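Local coordinates for uncharacterized protein (PDB 6Y56), which is a nucleotidyltransferase toxin of a toxin-antitoxin system, MenT4 of Mycobacterium tuberculosis, and probably acts by transferring nucleotides to an RNA substrate such as tRNA, at residues A9-G14 and L24-D29; F71-P74 and V78-E81; L227-E232 and A251-V256. All blocks are in the same frame, centred on the assembly; numbering follows the deposited sequence.

Contact 1: A9-G14 and L24-D29; sequences ARHALG and LDVAQD
The imidazole ring of His11 meets the carboxylate of Asp25 at its edge, with Asp25 OD2 almost in the ring plane, while CG2 of Val26 approaches the ring obliquely, 3.9 Å from His11 CD2. The planes of the two flat groups are 27° apart. His11 NE2 donates to Asp25 OD2 over 2.7 Å in a nearly straight bond, 166° at the hydrogen, and reaches that oxygen on its anti side, somewhat out of the carboxylate plane. Each side chain has its CG anti to its backbone N (chi1 -169° for His11), which carries ring and carboxylate into the gap between the helices; the CA atoms of His11 and Val26, the nearest pair between the two segments, are 9.0 Å apart. Histidine suits this place because its long, flat side chain can bring an N-H across such a gap. Asp25 is buried and also has two cationic partners: Arg55 at OD2 and Lys56 at OD1. These charges would be expected to favour the ionised carboxylate. The helix of His11 closes in a Schellman motif, with Leu13 at positive phi and Gly14 N bonded to Ala9 O. The contact is a His-carboxylate hydrogen bond joining the end of helix 5-11 to helix 19-38.

Contact 2: F71-P74 and V78-E81; sequences FSAP and VVLE
Where the chain leaves strand 68-72 and turns back as helix 76-86, the backbones come closest at Ala73 and Val79, whose CA atoms are 6.4 Å apart, and no hydrogen bond joins the two segments. The methyl of Ala73 points toward the helix and makes the side-chain contacts on its side. It lies 3.8 Å from Val79 CG2 and, more loosely, 4.4 Å from Val78 CG1, so that one small group meets a branch from each of two consecutive valines. Val79 holds CG1 anti to its backbone N (chi1 175°), which leaves CG2 beside that N and turned to the strand end; this same methyl is also 3.8 Å from Ala73 O. Alanine fits here because its side chain is short enough for the chain to run close to the helix, and the beta-branched valines offer compact methyls near their own backbone. All three residues are buried. Phe128 of strand 125-129 touches both Ala73 and Val79, extending the apolar cluster onto the sheet, while Arg106 hydrogen-bonds to Ala73 O and touches Val79, giving that carbonyl a partner. Phe71 and Ala73 also make backbone bonds to strand 125-129, which runs parallel to strand 68-72. The contact packs the first turn of helix 76-86 against the residue that leaves strand 68-72, a tight strand-to-helix connection consistent with the mixed sheet of the nucleotidyltransferase fold.

Contact 3: L227-E232 and A251-V256; sequences LAARSE and AWEARV
Glu253 OE1 accepts the backbone N-H of Arg230 over 3.0 Å, and the bond is almost straight, 172° at the hydrogen. The donor stands above the carboxylate, 53° out of its plane. Around this bond the glutamate lies close against the chain of the loop: Glu253 OE1 is 3.6 Å from Ala229 CA, and Glu253 CG is 3.4 Å from Arg230 O. The same carbonyl oxygen, Arg230 O, stands 3.4 Å from Glu253 OE1, but both are acceptors and no bond joins them. Small Ala229 suits the place, since its backbone can come right up to the carboxylate.

What brings the carboxylate here is a bent side chain. Glu253 has CG anti to its backbone N, then folds at chi2 (-84°), so the acid turns along the loop and does not stretch straight out from the helix. Glutamate has the length to bridge between backbones whose nearest CA atoms, of Arg230 and Glu253, are 7.0 Å apart. One turn further along the same helix, Arg257 forms a salt bridge with OE1, so this oxygen is gripped by a backbone N-H and a guanidinium group together; the positive charge probably helps keep the buried acid ionised.

The side chain of Arg230 turns elsewhere. Extended from CG to NE, it leads away from Glu253 to Tyr174, where it makes a cation-pi contact and bonds through NH2 to the carbonyl oxygen. The segment 227-232 thus runs from the end of helix 224-227 across helix 249-259, which also packs on helix 180-189 through Trp252 and Val256.

In the fold
Contact 2 is apolar and fully buried, where a strand of the mixed sheet passes into the next helix. Contact 1 is buried too, yet polar: it joins two helices near the start of the chain through a histidine and a carboxylate that is also salt-bridged to an arginine and a lysine. Contact 3 is only partly buried and ties an irregular loop to a helix by a carboxylate that accepts a backbone N-H. Acids serve both contacts 1 and 3, but with a side-chain donor in one and a main-chain donor in the other. No helix or strand is shared among the three. Contacts 2 and 3 lie on opposite sides of the chain's centre, their centres 34 Å apart.

Contact 1: A9-G14 and L24-D29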
ATOM      1  N   ALA A   9     -13.342  19.863   2.464  1.00 17.13           N
ATOM      2  CA  ALA A   9     -14.648  19.226   2.627  1.00 16.28           C
ATOM      3  C   ALA A   9     -15.193  18.709   1.297  1.00 16.32           C
ATOM      4  O   ALA A   9     -15.791  17.626   1.243  1.00 18.86           O
ATOM      5  CB  ALA A   9     -15.635  20.192   3.287  1.00 19.22           C
ATOM      6  N   ARG A  10     -14.998  19.467   0.217  1.00 16.43           N
ATOM      7  CA  ARG A  10     -15.423  18.986  -1.100  1.00 16.70           C
ATOM      8  C   ARG A  10     -14.599  17.776  -1.541  1.00 17.91           C
ATOM      9  O   ARG A  10     -15.135  16.828  -2.134  1.00 17.11           O
ATOM     10  CB  ARG A  10     -15.309  20.116  -2.127  1.00 19.53           C
ATOM     11  CG  ARG A  10     -15.736  19.728  -3.537  1.00 20.68           C
ATOM     12  CD  ARG A  10     -15.874  20.958  -4.439  1.00 28.84           C
ATOM     13  NE  ARG A  10     -16.687  21.981  -3.789  1.00 26.67           N
ATOM     14  CZ  ARG A  10     -16.246  23.180  -3.426  1.00 32.83           C
ATOM     15  NH1 ARG A  10     -14.991  23.531  -3.668  1.00 35.05           N
ATOM     16  NH2 ARG A  10     -17.067  24.032  -2.825  1.00 34.84           N
ATOM     17  N   HIS A  11     -13.291  17.804  -1.270  1.00 15.86           N
ATOM     18  CA  HIS A  11     -12.419  16.660  -1.520  1.00 14.94           C
ATOM     19  C   HIS A  11     -12.905  15.411  -0.787  1.00 15.75           C
ATOM     20  O   HIS A  11     -12.692  14.283  -1.260  1.00 16.84           O
ATOM     21  CB  HIS A  11     -11.017  17.058  -1.068  1.00 17.50           C
ATOM     22  CG  HIS A  11      -9.946  16.106  -1.472  1.00 15.05           C
ATOM     23  ND1 HIS A  11      -9.713  15.751  -2.782  1.00 17.20           N
ATOM     24  CD2 HIS A  11      -9.013  15.465  -0.732  1.00 14.66           C
ATOM     25  CE1 HIS A  11      -8.687  14.920  -2.832  1.00 16.84           C
ATOM     26  NE2 HIS A  11      -8.243  14.733  -1.602  1.00 14.15           N
ATOM     27  N   ALA A  12     -13.552  15.588   0.364  1.00 15.39           N
ATOM     28  CA  ALA A  12     -14.177  14.510   1.121  1.00 15.08           C
ATOM     29  C   ALA A  12     -15.584  14.200   0.628  1.00 18.27           C
ATOM     30  O   ALA A  12     -16.329  13.495   1.316  1.00 17.34           O
ATOM     31  CB  ALA A  12     -14.217  14.866   2.612  1.00 17.82           C
ATOM     32  N   LEU A  13     -15.963  14.721  -0.537  1.00 16.31           N
ATOM     33  CA  LEU A  13     -17.302  14.531  -1.100  1.00 18.90           C
ATOM     34  C   LEU A  13     -18.400  15.053  -0.181  1.00 20.41           C
ATOM     35  O   LEU A  13     -19.512  14.520  -0.161  1.00 21.02           O
ATOM     36  CB  LEU A  13     -17.562  13.075  -1.504  1.00 19.85           C
ATOM     37  CG  LEU A  13     -16.951  12.614  -2.816  1.00 21.55           C
ATOM     38  CD1 LEU A  13     -17.206  11.126  -2.988  1.00 25.43           C
ATOM     39  CD2 LEU A  13     -17.531  13.393  -3.989  1.00 24.54           C
ATOM     40  N   GLY A  14     -18.104  16.096   0.586  1.00 18.53           N
ATOM     41  CA  GLY A  14     -19.067  16.653   1.510  1.00 21.59           C
ATOM     42  C   GLY A  14     -19.366  15.813   2.731  1.00 22.35           C
ATOM     43  O   GLY A  14     -20.227  16.204   3.526  1.00 25.84           O
ATOM     44  N   LEU A  24      -5.755  14.479   5.580  1.00 14.23           N
ATOM     45  CA  LEU A  24      -4.560  13.640   5.563  1.00 13.77           C
ATOM     46  C   LEU A  24      -4.137  13.313   4.140  1.00 13.47           C
ATOM     47  O   LEU A  24      -2.941  13.322   3.827  1.00 12.76           O
ATOM     48  CB  LEU A  24      -4.825  12.353   6.336  1.00 13.31           C
ATOM     49  CG  LEU A  24      -3.667  11.345   6.290  1.00 14.18           C
ATOM     50  CD1 LEU A  24      -2.383  11.883   6.923  1.00 14.73           C
ATOM     51  CD2 LEU A  24      -4.124  10.071   6.974  1.00 14.86           C
ATOM     52  N   ASP A  25      -5.102  13.029   3.263  1.00 12.09           N
ATOM     53  CA  ASP A  25      -4.799  12.773   1.857  1.00 11.56           C
ATOM     54  C   ASP A  25      -4.020  13.940   1.255  1.00 11.49           C
ATOM     55  O   ASP A  25      -2.997  13.748   0.575  1.00 13.02           O
ATOM     56  CB  ASP A  25      -6.112  12.531   1.093  1.00 13.00           C
ATOM     57  CG  ASP A  25      -5.894  12.163  -0.365  1.00 15.51           C
ATOM     58  OD1 ASP A  25      -5.360  11.069  -0.626  1.00 14.84           O
ATOM     59  OD2 ASP A  25      -6.255  12.962  -1.265  1.00 15.81           O
ATOM     60  N   VAL A  26      -4.475  15.165   1.525  1.00 12.49           N
ATOM     61  CA  VAL A  26      -3.781  16.345   1.028  1.00 14.79           C
ATOM     62  C   VAL A  26      -2.396  16.452   1.656  1.00 12.78           C
ATOM     63  O   VAL A  26      -1.407  16.752   0.968  1.00 12.70           O
ATOM     64  CB  VAL A  26      -4.625  17.606   1.301  1.00 13.43           C
ATOM     65  CG1 VAL A  26      -3.839  18.861   0.984  1.00 16.07           C
ATOM     66  CG2 VAL A  26      -5.908  17.572   0.501  1.00 15.83           C
ATOM     67  N   ALA A  27      -2.302  16.226   2.974  1.00 12.69           N
ATOM     68  CA  ALA A  27      -1.012  16.303   3.658  1.00 12.26           C
ATOM     69  C   ALA A  27      -0.022  15.303   3.079  1.00 12.61           C
ATOM     70  O   ALA A  27       1.157  15.631   2.887  1.00 12.88           O
ATOM     71  CB  ALA A  27      -1.206  16.071   5.158  1.00 14.30           C
ATOM     72  N   GLN A  28      -0.484  14.085   2.778  1.00 12.20           N
ATOM     73  CA  GLN A  28       0.390  13.095   2.152  1.00 13.46           C
ATOM     74  C   GLN A  28       0.959  13.592   0.830  1.00 12.47           C
ATOM     75  O   GLN A  28       2.131  13.339   0.518  1.00 12.79           O
ATOM     76  CB  GLN A  28      -0.379  11.806   1.888  1.00 12.57           C
ATOM     77  CG  GLN A  28      -0.794  11.041   3.107  1.00 11.44           C
ATOM     78  CD  GLN A  28      -1.764   9.948   2.760  1.00 12.72           C
ATOM     79  OE1 GLN A  28      -2.506  10.057   1.779  1.00 13.47           O
ATOM     80  NE2 GLN A  28      -1.776   8.892   3.557  1.00 14.71           N
ATOM     81  N   ASP A  29       0.138  14.261   0.008  1.00 12.08           N
ATOM     82  CA  ASP A  29       0.653  14.788  -1.257  1.00 14.27           C
ATOM     83  C   ASP A  29       1.775  15.779  -1.010  1.00 13.25           C
ATOM     84  O   ASP A  29       2.764  15.820  -1.754  1.00 13.13           O
ATOM     85  CB  ASP A  29      -0.442  15.504  -2.050  1.00 14.35           C
ATOM     86  CG  ASP A  29      -1.552  14.585  -2.489  1.00 15.77           C
ATOM     87  OD1 ASP A  29      -1.366  13.345  -2.488  1.00 16.34           O
ATOM     88  OD2 ASP A  29      -2.616  15.114  -2.843  1.00 14.96           O
TER

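Contact 2: F71-P74 and V78-E81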
ATOM      1  N   PHE A  71       6.767   2.206   1.790  1.00 12.36           N
ATOM      2  CA  PHE A  71       7.862   2.253   0.844  1.00 12.51           C
ATOM      3  C   PHE A  71       8.643   0.960   0.934  1.00 11.93           C
ATOM      4  O   PHE A  71       8.710   0.325   1.994  1.00 14.63           O
ATOM      5  CB  PHE A  71       8.831   3.403   1.136  1.00 13.97           C
ATOM      6  CG  PHE A  71       8.186   4.746   1.142  1.00 11.95           C
ATOM      7  CD1 PHE A  71       8.033   5.456  -0.036  1.00 12.83           C
ATOM      8  CD2 PHE A  71       7.724   5.307   2.324  1.00 14.82           C
ATOM      9  CE1 PHE A  71       7.425   6.708  -0.045  1.00 14.38           C
ATOM     10  CE2 PHE A  71       7.114   6.557   2.324  1.00 14.75           C
ATOM     11  CZ  PHE A  71       6.955   7.255   1.143  1.00 14.71           C
ATOM     12  N   SER A  72       9.249   0.578  -0.186  1.00 12.29           N
ATOM     13  CA  SER A  72      10.300  -0.423  -0.168  1.00 13.24           C
ATOM     14  C   SER A  72      11.617   0.329  -0.057  1.00 12.67           C
ATOM     15  O   SER A  72      11.900   1.211  -0.879  1.00 13.45           O
ATOM     16  CB  SER A  72      10.280  -1.265  -1.438  1.00 15.87           C
ATOM     17  OG  SER A  72      11.427  -2.100  -1.488  1.00 15.40           O
ATOM     18  N   ALA A  73      12.400   0.006   0.967  1.00 12.46           N
ATOM     19  CA  ALA A  73      13.680   0.674   1.204  1.00 13.29           C
ATOM     20  C   ALA A  73      14.607  -0.321   1.866  1.00 13.62           C
ATOM     21  O   ALA A  73      14.673  -0.413   3.097  1.00 13.45           O
ATOM     22  CB  ALA A  73      13.508   1.911   2.086  1.00 14.23           C
ATOM     23  N   PRO A  74      15.371  -1.084   1.076  1.00 13.49           N
ATOM     24  CA  PRO A  74      16.218  -2.126   1.675  1.00 16.44           C
ATOM     25  C   PRO A  74      17.310  -1.616   2.612  1.00 17.10           C
ATOM     26  O   PRO A  74      17.776  -2.395   3.455  1.00 20.06           O
ATOM     27  CB  PRO A  74      16.813  -2.838   0.452  1.00 15.64           C
ATOM     28  CG  PRO A  74      15.808  -2.605  -0.642  1.00 21.70           C
ATOM     29  CD  PRO A  74      15.284  -1.213  -0.394  1.00 16.05           C
ATOM     30  N   VAL A  78      18.870   4.715   4.132  1.00 15.63           N
ATOM     31  CA  VAL A  78      17.867   5.435   3.355  1.00 15.33           C
ATOM     32  C   VAL A  78      16.624   5.687   4.200  1.00 13.77           C
ATOM     33  O   VAL A  78      16.043   6.774   4.171  1.00 14.65           O
ATOM     34  CB  VAL A  78      17.543   4.662   2.064  1.00 16.06           C
ATOM     35  CG1 VAL A  78      16.296   5.226   1.400  1.00 16.05           C
ATOM     36  CG2 VAL A  78      18.734   4.701   1.124  1.00 18.42           C
ATOM     37  N   VAL A  79      16.208   4.683   4.977  1.00 14.65           N
ATOM     38  CA  VAL A  79      15.081   4.850   5.888  1.00 12.91           C
ATOM     39  C   VAL A  79      15.331   6.014   6.828  1.00 12.76           C
ATOM     40  O   VAL A  79      14.474   6.881   7.018  1.00 13.15           O
ATOM     41  CB  VAL A  79      14.826   3.542   6.660  1.00 13.52           C
ATOM     42  CG1 VAL A  79      13.734   3.734   7.700  1.00 13.46           C
ATOM     43  CG2 VAL A  79      14.469   2.413   5.697  1.00 13.85           C
ATOM     44  N   LEU A  80      16.524   6.060   7.426  1.00 14.03           N
ATOM     45  CA  LEU A  80      16.807   7.130   8.372  1.00 15.46           C
ATOM     46  C   LEU A  80      16.807   8.491   7.683  1.00 15.81           C
ATOM     47  O   LEU A  80      16.286   9.466   8.233  1.00 15.03           O
ATOM     48  CB  LEU A  80      18.136   6.876   9.079  1.00 16.52           C
ATOM     49  CG  LEU A  80      18.483   7.895  10.177  1.00 17.62           C
ATOM     50  CD1 LEU A  80      17.474   7.839  11.307  1.00 20.68           C
ATOM     51  CD2 LEU A  80      19.884   7.647  10.705  1.00 21.43           C
ATOM     52  N   GLU A  81      17.373   8.573   6.478  1.00 14.66           N
ATOM     53  CA  GLU A  81      17.367   9.831   5.736  1.00 15.31           C
ATOM     54  C   GLU A  81      15.941  10.336   5.536  1.00 13.92           C
ATOM     55  O   GLU A  81      15.639  11.509   5.797  1.00 15.52           O
ATOM     56  CB  GLU A  81      18.081   9.625   4.399  1.00 17.30           C
ATOM     57  CG  GLU A  81      18.046  10.818   3.455  1.00 25.15           C
ATOM     58  CD  GLU A  81      18.544  10.465   2.059  1.00 28.99           C
ATOM     59  OE1 GLU A  81      18.809   9.275   1.794  1.00 34.67           O
ATOM     60  OE2 GLU A  81      18.668  11.382   1.222  1.00 38.64           O
TER

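Contact 3: L227-E232 and A251-V256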
ATOM      1  N   LEU A 227      -9.174 -18.208  -0.818  1.00 19.32           N
ATOM      2  CA  LEU A 227     -10.364 -18.482  -1.614  1.00 20.19           C
ATOM      3  C   LEU A 227     -11.522 -19.078  -0.831  1.00 23.40           C
ATOM      4  O   LEU A 227     -12.605 -19.227  -1.401  1.00 24.95           O
ATOM      5  CB  LEU A 227     -10.026 -19.395  -2.796  1.00 21.15           C
ATOM      6  CG  LEU A 227      -9.102 -18.773  -3.837  1.00 21.90           C
ATOM      7  CD1 LEU A 227      -8.998 -19.699  -5.038  1.00 21.07           C
ATOM      8  CD2 LEU A 227      -9.602 -17.396  -4.250  1.00 21.13           C
ATOM      9  N   ALA A 228     -11.340 -19.434   0.437  1.00 21.81           N
ATOM     10  CA  ALA A 228     -12.487 -19.869   1.218  1.00 23.80           C
ATOM     11  C   ALA A 228     -13.441 -18.700   1.412  1.00 26.70           C
ATOM     12  O   ALA A 228     -13.030 -17.539   1.502  1.00 27.39           O
ATOM     13  CB  ALA A 228     -12.044 -20.406   2.578  1.00 24.01           C
ATOM     14  N   ALA A 229     -14.731 -19.007   1.451  1.00 23.21           N
ATOM     15  CA  ALA A 229     -15.722 -17.964   1.648  1.00 27.08           C
ATOM     16  C   ALA A 229     -15.492 -17.306   3.000  1.00 28.33           C
ATOM     17  O   ALA A 229     -15.346 -17.983   4.022  1.00 28.26           O
ATOM     18  CB  ALA A 229     -17.130 -18.555   1.580  1.00 25.18           C
ATOM     19  N   ARG A 230     -15.401 -15.985   2.997  1.00 29.83           N
ATOM     20  CA  ARG A 230     -15.276 -15.222   4.223  1.00 31.64           C
ATOM     21  C   ARG A 230     -16.550 -14.416   4.426  1.00 27.49           C
ATOM     22  O   ARG A 230     -17.196 -13.985   3.467  1.00 33.48           O
ATOM     23  CB  ARG A 230     -14.043 -14.304   4.196  1.00 28.28           C
ATOM     24  CG  ARG A 230     -12.692 -15.040   4.216  1.00 31.80           C
ATOM     25  CD  ARG A 230     -11.474 -14.088   4.150  1.00 21.82           C
ATOM     26  NE  ARG A 230     -10.231 -14.802   3.843  1.00 23.72           N
ATOM     27  CZ  ARG A 230      -9.022 -14.244   3.838  1.00 25.01           C
ATOM     28  NH1 ARG A 230      -8.877 -12.952   4.100  1.00 22.99           N
ATOM     29  NH2 ARG A 230      -7.952 -14.975   3.563  1.00 28.30           N
ATOM     30  N   SER A 231     -16.933 -14.252   5.681  1.00 33.18           N
ATOM     31  CA  SER A 231     -18.058 -13.402   6.030  1.00 30.17           C
ATOM     32  C   SER A 231     -17.539 -12.016   6.410  1.00 23.16           C
ATOM     33  O   SER A 231     -16.378 -11.853   6.784  1.00 26.17           O
ATOM     34  CB  SER A 231     -18.844 -14.042   7.180  1.00 33.48           C
ATOM     35  OG  SER A 231     -19.420 -13.081   8.042  1.00 24.83           O
ATOM     36  N   GLU A 232     -18.414 -11.011   6.299  1.00 24.07           N
ATOM     37  CA  GLU A 232     -18.016  -9.657   6.683  1.00 24.73           C
ATOM     38  C   GLU A 232     -17.481  -9.619   8.107  1.00 20.55           C
ATOM     39  O   GLU A 232     -16.608  -8.801   8.431  1.00 21.39           O
ATOM     40  CB  GLU A 232     -19.178  -8.674   6.515  1.00 29.33           C
ATOM     41  CG  GLU A 232     -20.130  -8.623   7.693  1.00 30.43           C
ATOM     42  CD  GLU A 232     -21.336  -7.752   7.425  1.00 32.17           C
ATOM     43  OE1 GLU A 232     -21.966  -7.923   6.359  1.00 42.42           O
ATOM     44  OE2 GLU A 232     -21.675  -6.913   8.285  1.00 37.53           O
ATOM     45  N   ALA A 251     -20.463  -7.728  -1.358  1.00 22.77           N
ATOM     46  CA  ALA A 251     -20.219  -7.620  -2.793  1.00 23.98           C
ATOM     47  C   ALA A 251     -18.730  -7.718  -3.108  1.00 22.57           C
ATOM     48  O   ALA A 251     -18.329  -8.416  -4.049  1.00 22.71           O
ATOM     49  CB  ALA A 251     -20.806  -6.316  -3.329  1.00 24.88           C
ATOM     50  N   TRP A 252     -17.892  -7.029  -2.328  1.00 19.93           N
ATOM     51  CA  TRP A 252     -16.451  -7.089  -2.555  1.00 17.48           C
ATOM     52  C   TRP A 252     -15.911  -8.496  -2.329  1.00 18.91           C
ATOM     53  O   TRP A 252     -15.108  -8.997  -3.125  1.00 17.24           O
ATOM     54  CB  TRP A 252     -15.736  -6.108  -1.626  1.00 17.31           C
ATOM     55  CG  TRP A 252     -16.144  -4.675  -1.761  1.00 18.13           C
ATOM     56  CD1 TRP A 252     -16.779  -4.085  -2.812  1.00 20.71           C
ATOM     57  CD2 TRP A 252     -15.951  -3.652  -0.781  1.00 18.80           C
ATOM     58  NE1 TRP A 252     -16.988  -2.753  -2.550  1.00 18.01           N
ATOM     59  CE2 TRP A 252     -16.497  -2.465  -1.303  1.00 17.46           C
ATOM     60  CE3 TRP A 252     -15.385  -3.634   0.494  1.00 18.47           C
ATOM     61  CZ2 TRP A 252     -16.471  -1.261  -0.599  1.00 19.82           C
ATOM     62  CZ3 TRP A 252     -15.353  -2.440   1.191  1.00 18.29           C
ATOM     63  CH2 TRP A 252     -15.907  -1.278   0.647  1.00 17.89           C
ATOM     64  N   GLU A 253     -16.311  -9.138  -1.226  1.00 19.13           N
ATOM     65  CA  GLU A 253     -15.829 -10.484  -0.934  1.00 19.18           C
ATOM     66  C   GLU A 253     -16.177 -11.443  -2.062  1.00 19.81           C
ATOM     67  O   GLU A 253     -15.345 -12.262  -2.468  1.00 20.39           O
ATOM     68  CB  GLU A 253     -16.424 -10.978   0.386  1.00 24.50           C
ATOM     69  CG  GLU A 253     -15.787 -12.257   0.925  1.00 25.84           C
ATOM     70  CD  GLU A 253     -16.380 -13.531   0.320  1.00 29.20           C
ATOM     71  OE1 GLU A 253     -15.725 -14.589   0.415  1.00 30.35           O
ATOM     72  OE2 GLU A 253     -17.486 -13.472  -0.253  1.00 28.38           O
ATOM     73  N   ALA A 254     -17.402 -11.348  -2.582  1.00 23.27           N
ATOM     74  CA  ALA A 254     -17.826 -12.244  -3.651  1.00 25.23           C
ATOM     75  C   ALA A 254     -17.036 -11.998  -4.927  1.00 21.93           C
ATOM     76  O   ALA A 254     -16.596 -12.955  -5.576  1.00 22.64           O
ATOM     77  CB  ALA A 254     -19.326 -12.093  -3.903  1.00 26.46           C
ATOM     78  N   ARG A 255     -16.852 -10.726  -5.309  1.00 19.39           N
ATOM     79  CA  ARG A 255     -16.125 -10.436  -6.539  1.00 18.84           C
ATOM     80  C   ARG A 255     -14.670 -10.868  -6.431  1.00 18.58           C
ATOM     81  O   ARG A 255     -14.111 -11.426  -7.383  1.00 17.90           O
ATOM     82  CB  ARG A 255     -16.200  -8.950  -6.910  1.00 23.50           C
ATOM     83  CG  ARG A 255     -15.571  -8.676  -8.281  1.00 26.87           C
ATOM     84  CD  ARG A 255     -15.088  -7.249  -8.475  1.00 31.60           C
ATOM     85  NE  ARG A 255     -16.163  -6.375  -8.930  1.00 32.65           N
ATOM     86  CZ  ARG A 255     -16.051  -5.057  -9.054  1.00 33.77           C
ATOM     87  NH1 ARG A 255     -14.903  -4.456  -8.767  1.00 29.84           N
ATOM     88  NH2 ARG A 255     -17.088  -4.338  -9.472  1.00 36.36           N
ATOM     89  N   VAL A 256     -14.044 -10.621  -5.279  1.00 16.72           N
ATOM     90  CA  VAL A 256     -12.641 -10.989  -5.089  1.00 16.05           C
ATOM     91  C   VAL A 256     -12.481 -12.505  -5.114  1.00 15.86           C
ATOM     92  O   VAL A 256     -11.622 -13.046  -5.816  1.00 15.28           O
ATOM     93  CB  VAL A 256     -12.100 -10.353  -3.790  1.00 14.53           C
ATOM     94  CG1 VAL A 256     -10.765 -10.989  -3.359  1.00 18.31           C
ATOM     95  CG2 VAL A 256     -11.950  -8.842  -3.958  1.00 17.20           C
TER